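Local coordinates for beta-galactosidase (Streptococcus pneumoniae, PDB 4CUA), which removes terminal beta-galactose residues from glycans as the full-length enzyme, the crystallised fragment being its carbohydrate-binding module, which probably binds galactose-containing glycans, at residues A[87-93]-A[166-172]; A[96-102]-A[126-131]. All coordinates share one frame; numbering follows the deposited sequence.

Contact 1 (A[87-93]-A[166-172]); sequences HGVGAPK and DNKRGTS
Two irregular loops, 87-93 and 166-172, meet backbone to backbone at one end of the beta-sandwich, where Gly90 pairs with Thr171 in a single beta bridge. The bridge is made by Gly90, whose N donates to Gly170 O at 3.2 Å, while Ser172 N returns a weak bond to Gly90 O. One step outward, Arg169 N reaches Gly88 O at 2.7 Å. Lys168 lies over this backbone. Its chain bends at chi2 (-61°), which lays CG, CD and CE along the Val89-Gly90 peptide and leaves NZ only weakly bonded to Val89 O at 3.4 Å. The ammonium has a stronger partner in the carbonyl of Asp86, and water 2 ties it to His87 O, so its charge is probably spread over backbone oxygens and solvent. Water 1 donates to His87 O and Asn167 O, joining the loops again at the surface. Deeper in, Val89 turns CG2 onto Ser172 CB at 3.4 Å, a tight fit, and Ser172 OG hydrogen-bonds to His84 ND1. Thr171 CG2 meets Pro92 CD at 3.8 Å, the two side chains crossing at about a right angle next to Met162 of strand 157-163. At the far, exposed end, the extended chain of Lys93 carries NZ to the syn side of Asp166 OD1, 2.7 Å away and 23° out of the carboxylate plane, in a salt bridge. Ser172 begins strand 172-177, which carries the calcium ligands Thr174 and Glu175; the ion itself is about 10 Å from the Ser172 side chain. Both loops connect strands of a beta-sandwich of the galactose-binding-domain-like kind; in related carbohydrate-binding modules such loops often shape the binding surface.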
# COMPACT_ATOMS: atom_id res chain seq x y z
N HIS A 87 -4.65 19.51 6.61
CA HIS A 87 -3.55 20.45 6.82
C HIS A 87 -2.20 19.73 6.94
O HIS A 87 -1.18 20.23 6.48
CB HIS A 87 -3.81 21.31 8.07
CG HIS A 87 -2.74 22.32 8.34
ND1 HIS A 87 -2.48 23.38 7.48
CD2 HIS A 87 -1.88 22.46 9.38
CE1 HIS A 87 -1.49 24.10 7.98
NE2 HIS A 87 -1.10 23.57 9.12
N GLY A 88 -2.23 18.53 7.55
CA GLY A 88 -1.02 17.81 7.86
C GLY A 88 -0.48 16.72 6.96
O GLY A 88 0.68 16.40 7.02
N VAL A 89 -1.35 16.21 6.05
CA VAL A 89 -0.99 15.15 5.17
C VAL A 89 -1.57 15.35 3.79
O VAL A 89 -2.52 16.15 3.64
CB VAL A 89 -1.50 13.76 5.70
CG1 VAL A 89 -0.82 13.41 7.02
CG2 VAL A 89 -3.00 13.68 5.81
N GLY A 90 -1.08 14.59 2.83
CA GLY A 90 -1.67 14.55 1.49
C GLY A 90 -1.01 13.57 0.60
O GLY A 90 -0.27 12.69 1.03
N ALA A 91 -1.30 13.67 -0.70
CA ALA A 91 -0.65 12.82 -1.70
C ALA A 91 0.88 13.06 -1.65
O ALA A 91 1.34 14.14 -1.27
CB ALA A 91 -1.20 13.20 -3.06
N PRO A 92 1.66 12.07 -2.05
CA PRO A 92 3.13 12.22 -1.99
C PRO A 92 3.63 13.05 -3.18
O PRO A 92 2.96 13.16 -4.19
CB PRO A 92 3.62 10.80 -2.10
CG PRO A 92 2.51 10.05 -2.86
CD PRO A 92 1.25 10.73 -2.48
N LYS A 93 4.82 13.60 -3.03
CA LYS A 93 5.41 14.31 -4.17
C LYS A 93 6.07 13.36 -5.17
O LYS A 93 6.26 13.76 -6.31
CB LYS A 93 6.44 15.35 -3.69
CG LYS A 93 7.68 14.80 -3.03
CD LYS A 93 8.68 15.93 -2.70
CE LYS A 93 9.91 15.41 -2.00
NZ LYS A 93 10.89 16.58 -1.85
N ASP A 166 6.67 18.33 0.49
CA ASP A 166 7.44 19.19 1.39
C ASP A 166 6.62 20.06 2.30
O ASP A 166 7.00 20.31 3.48
CB ASP A 166 8.38 20.07 0.56
CG ASP A 166 9.45 19.32 -0.15
OD1 ASP A 166 9.69 18.10 0.06
OD2 ASP A 166 10.16 20.00 -0.96
N ASN A 167 5.43 20.45 1.87
CA ASN A 167 4.54 21.21 2.69
C ASN A 167 3.59 20.39 3.60
O ASN A 167 2.68 20.93 4.20
CB ASN A 167 3.75 22.25 1.86
CG ASN A 167 2.70 21.64 0.96
OD1 ASN A 167 2.61 20.43 0.78
ND2 ASN A 167 1.86 22.49 0.41
N LYS A 168 3.85 19.09 3.71
CA LYS A 168 3.04 18.23 4.56
C LYS A 168 3.93 17.55 5.59
O LYS A 168 5.15 17.47 5.41
CB LYS A 168 2.37 17.17 3.68
CG LYS A 168 1.39 17.68 2.66
CD LYS A 168 0.21 18.41 3.23
CE LYS A 168 -0.83 18.76 2.16
NZ LYS A 168 -2.01 19.39 2.75
N ARG A 169 3.30 16.98 6.61
CA ARG A 169 3.99 16.24 7.63
C ARG A 169 3.85 14.68 7.39
O ARG A 169 4.34 13.87 8.17
CB ARG A 169 3.48 16.65 9.01
CG ARG A 169 3.81 18.13 9.39
CD ARG A 169 3.15 18.55 10.67
NE ARG A 169 3.85 17.95 11.83
CZ ARG A 169 3.40 18.02 13.08
NH1 ARG A 169 2.31 18.67 13.39
NH2 ARG A 169 4.13 17.46 14.04
N GLY A 170 3.18 14.30 6.29
CA GLY A 170 3.11 12.90 5.92
C GLY A 170 2.28 12.69 4.69
O GLY A 170 1.66 13.62 4.17
N THR A 171 2.28 11.41 4.27
CA THR A 171 1.50 10.89 3.15
C THR A 171 0.30 10.20 3.77
O THR A 171 0.36 9.73 4.91
CB THR A 171 2.32 9.94 2.31
OG1 THR A 171 3.45 10.70 1.82
CG2 THR A 171 1.53 9.44 1.11
N SER A 172 -0.78 10.15 3.01
CA SER A 172 -2.02 9.63 3.52
C SER A 172 -2.87 8.88 2.47
O SER A 172 -3.10 9.38 1.38
CB SER A 172 -2.85 10.77 4.09
OG SER A 172 -4.12 10.37 4.61
O HOH W 1 1.61 20.27 7.12
O HOH W 2 -1.29 21.90 4.13
O HOH W 3 2.44 14.38 1.43

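Contact 2 (A[96-102]-A[126-131]); sequences VIEYYVG and ANWKPV
Tyr100 and Trp128 form an edge-to-face pair across two antiparallel strands, 96-100 and 128-130, with ring centroids 5.6 Å apart and planes at 83°. Tyr100 CB lies over the six-membered ring of Trp128, 4.2 Å from its centroid, in a CH-pi contact. Because CG stands anti to the backbone N (chi1 -177°), the ring beyond it runs side by side with Asn127: CG and CD1 pass Asn127 O, the ring edge at CD1 is turned to the indole face, and CE1 packs on Asn127 CB at 3.6 Å. At the tip, OH bonds to the carbonyl of Thr104, while Gly102 N sits above one ring face. The indole is fixed in turn by a bond from NE1 to Phe122 O and a cation-pi contact with Arg159. The backbones pair antiparallel with a marked twist (136° between strand directions): Tyr99 N donates to Lys129 O at 2.8 Å, and Lys129 N donates to Tyr99 O. Val101 N meets Asn127 O at 2.7 Å with an almost straight N-H, although it approaches from above the carbonyl plane. Tyr99 and Lys129 emerge from the other face of the sheet, where Tyr99 CE1 touches Lys129 CB and the edge of the Tyr99 ring meets Pro130 O. At the opposite end, Val131 N bonds to Ile97 O, and Ile97 CG2 packs on Val131 CG1 at 3.9 Å. The short strand 128-130 thus borders strand 94-100, whose other neighbour is strand 157-163, in the antiparallel sheet of a beta-sandwich carbohydrate-binding module.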
# COMPACT_ATOMS: atom_id res chain seq x y z
N VAL A 96 7.22 5.25 -6.29
CA VAL A 96 7.59 4.16 -7.14
C VAL A 96 6.68 3.00 -6.76
O VAL A 96 6.51 2.69 -5.58
CB VAL A 96 9.02 3.68 -6.90
CG1 VAL A 96 9.35 2.46 -7.73
CG2 VAL A 96 9.96 4.83 -7.21
N ILE A 97 6.10 2.34 -7.75
CA ILE A 97 5.36 1.11 -7.53
C ILE A 97 6.23 -0.10 -7.85
O ILE A 97 6.88 -0.16 -8.94
CB ILE A 97 4.05 1.08 -8.37
CG1 ILE A 97 3.15 2.25 -8.00
CG2 ILE A 97 3.32 -0.24 -8.22
CD1 ILE A 97 1.98 2.50 -8.90
N GLU A 98 6.28 -1.05 -6.94
CA GLU A 98 7.23 -2.16 -6.94
C GLU A 98 6.56 -3.46 -6.67
O GLU A 98 5.52 -3.47 -6.00
CB GLU A 98 8.30 -1.89 -5.85
CG GLU A 98 9.15 -0.69 -6.21
CD GLU A 98 10.06 -0.21 -5.09
OE1 GLU A 98 9.66 -0.13 -3.90
OE2 GLU A 98 11.21 0.13 -5.42
N TYR A 99 7.15 -4.57 -7.12
CA TYR A 99 6.66 -5.88 -6.87
C TYR A 99 7.72 -6.80 -6.33
O TYR A 99 8.94 -6.60 -6.64
CB TYR A 99 5.99 -6.51 -8.13
CG TYR A 99 6.91 -6.86 -9.27
CD1 TYR A 99 7.38 -5.88 -10.14
CD2 TYR A 99 7.27 -8.16 -9.48
CE1 TYR A 99 8.29 -6.20 -11.20
CE2 TYR A 99 8.11 -8.50 -10.53
CZ TYR A 99 8.57 -7.50 -11.37
OH TYR A 99 9.48 -7.82 -12.41
N TYR A 100 7.31 -7.77 -5.55
CA TYR A 100 8.20 -8.62 -4.81
C TYR A 100 8.72 -9.72 -5.75
O TYR A 100 7.96 -10.46 -6.39
CB TYR A 100 7.52 -9.18 -3.59
CG TYR A 100 8.40 -10.03 -2.71
CD1 TYR A 100 9.21 -9.44 -1.76
CD2 TYR A 100 8.52 -11.40 -2.88
CE1 TYR A 100 10.04 -10.19 -0.97
CE2 TYR A 100 9.33 -12.16 -2.06
CZ TYR A 100 10.15 -11.54 -1.13
OH TYR A 100 11.00 -12.33 -0.32
N VAL A 101 10.05 -9.89 -5.72
CA VAL A 101 10.76 -10.88 -6.53
C VAL A 101 11.71 -11.73 -5.72
O VAL A 101 12.43 -12.61 -6.27
CB VAL A 101 11.57 -10.18 -7.67
CG1 VAL A 101 10.67 -9.41 -8.59
CG2 VAL A 101 12.68 -9.28 -7.11
N GLY A 102 11.74 -11.59 -4.40
CA GLY A 102 12.63 -12.42 -3.59
C GLY A 102 12.37 -13.89 -3.77
O GLY A 102 11.22 -14.33 -3.90
N ALA A 126 16.85 -5.61 -2.67
CA ALA A 126 17.06 -6.66 -3.68
C ALA A 126 15.83 -7.53 -3.94
O ALA A 126 15.76 -8.28 -4.92
CB ALA A 126 18.26 -7.53 -3.36
N ASN A 127 14.85 -7.46 -3.04
CA ASN A 127 13.68 -8.28 -3.18
C ASN A 127 12.52 -7.61 -3.93
O ASN A 127 11.46 -8.25 -4.03
CB ASN A 127 13.23 -8.73 -1.77
CG ASN A 127 14.15 -9.75 -1.17
OD1 ASN A 127 14.78 -10.52 -1.90
ND2 ASN A 127 14.23 -9.81 0.17
N TRP A 128 12.75 -6.40 -4.41
CA TRP A 128 11.79 -5.62 -5.14
C TRP A 128 12.30 -5.20 -6.51
O TRP A 128 13.48 -4.88 -6.68
CB TRP A 128 11.46 -4.37 -4.38
CG TRP A 128 10.83 -4.68 -3.05
CD1 TRP A 128 11.45 -4.72 -1.86
CD2 TRP A 128 9.45 -4.97 -2.79
NE1 TRP A 128 10.58 -5.10 -0.85
CE2 TRP A 128 9.33 -5.20 -1.41
CE3 TRP A 128 8.33 -5.05 -3.58
CZ2 TRP A 128 8.11 -5.56 -0.80
CZ3 TRP A 128 7.09 -5.38 -2.98
CH2 TRP A 128 7.02 -5.61 -1.60
N LYS A 129 11.38 -5.18 -7.49
CA LYS A 129 11.66 -4.50 -8.73
C LYS A 129 10.54 -3.54 -9.07
O LYS A 129 9.37 -3.79 -8.63
CB LYS A 129 11.77 -5.49 -9.90
CG LYS A 129 13.00 -6.40 -9.82
CD LYS A 129 13.20 -7.10 -11.15
CE LYS A 129 14.39 -8.03 -11.03
NZ LYS A 129 14.52 -8.83 -12.27
N PRO A 130 10.83 -2.48 -9.82
CA PRO A 130 9.78 -1.57 -10.21
C PRO A 130 8.88 -2.13 -11.29
O PRO A 130 9.33 -2.90 -12.11
CB PRO A 130 10.50 -0.35 -10.74
CG PRO A 130 11.78 -0.94 -11.31
CD PRO A 130 12.15 -2.06 -10.40
N VAL A 131 7.59 -1.82 -11.23
CA VAL A 131 6.69 -2.20 -12.29
C VAL A 131 7.16 -1.53 -13.62
O VAL A 131 7.80 -0.49 -13.63
CB VAL A 131 5.23 -1.90 -11.94
CG1 VAL A 131 4.89 -2.74 -10.72
CG2 VAL A 131 4.94 -0.41 -11.83

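In the fold
Contact 1 uses the loop that runs into strand 94-100, contact 2 the strand itself and the residues just after it, about 24 Å away between centres. Contact 2 is nested in the chain that contact 1 closes, and both lean on strand 157-163. Each is partly buried, but their chemistry differs. Antiparallel strand pairing and aromatic packing dominate in the sheet at 96-102 with 126-131, whereas the loops 87-93 and 166-172 rely on one isolated bridge, glycine backbones, waters and a surface salt bridge. Only contact 1 adjoins the strand carrying calcium ligands; contact 2 joins strands within the sheet itself.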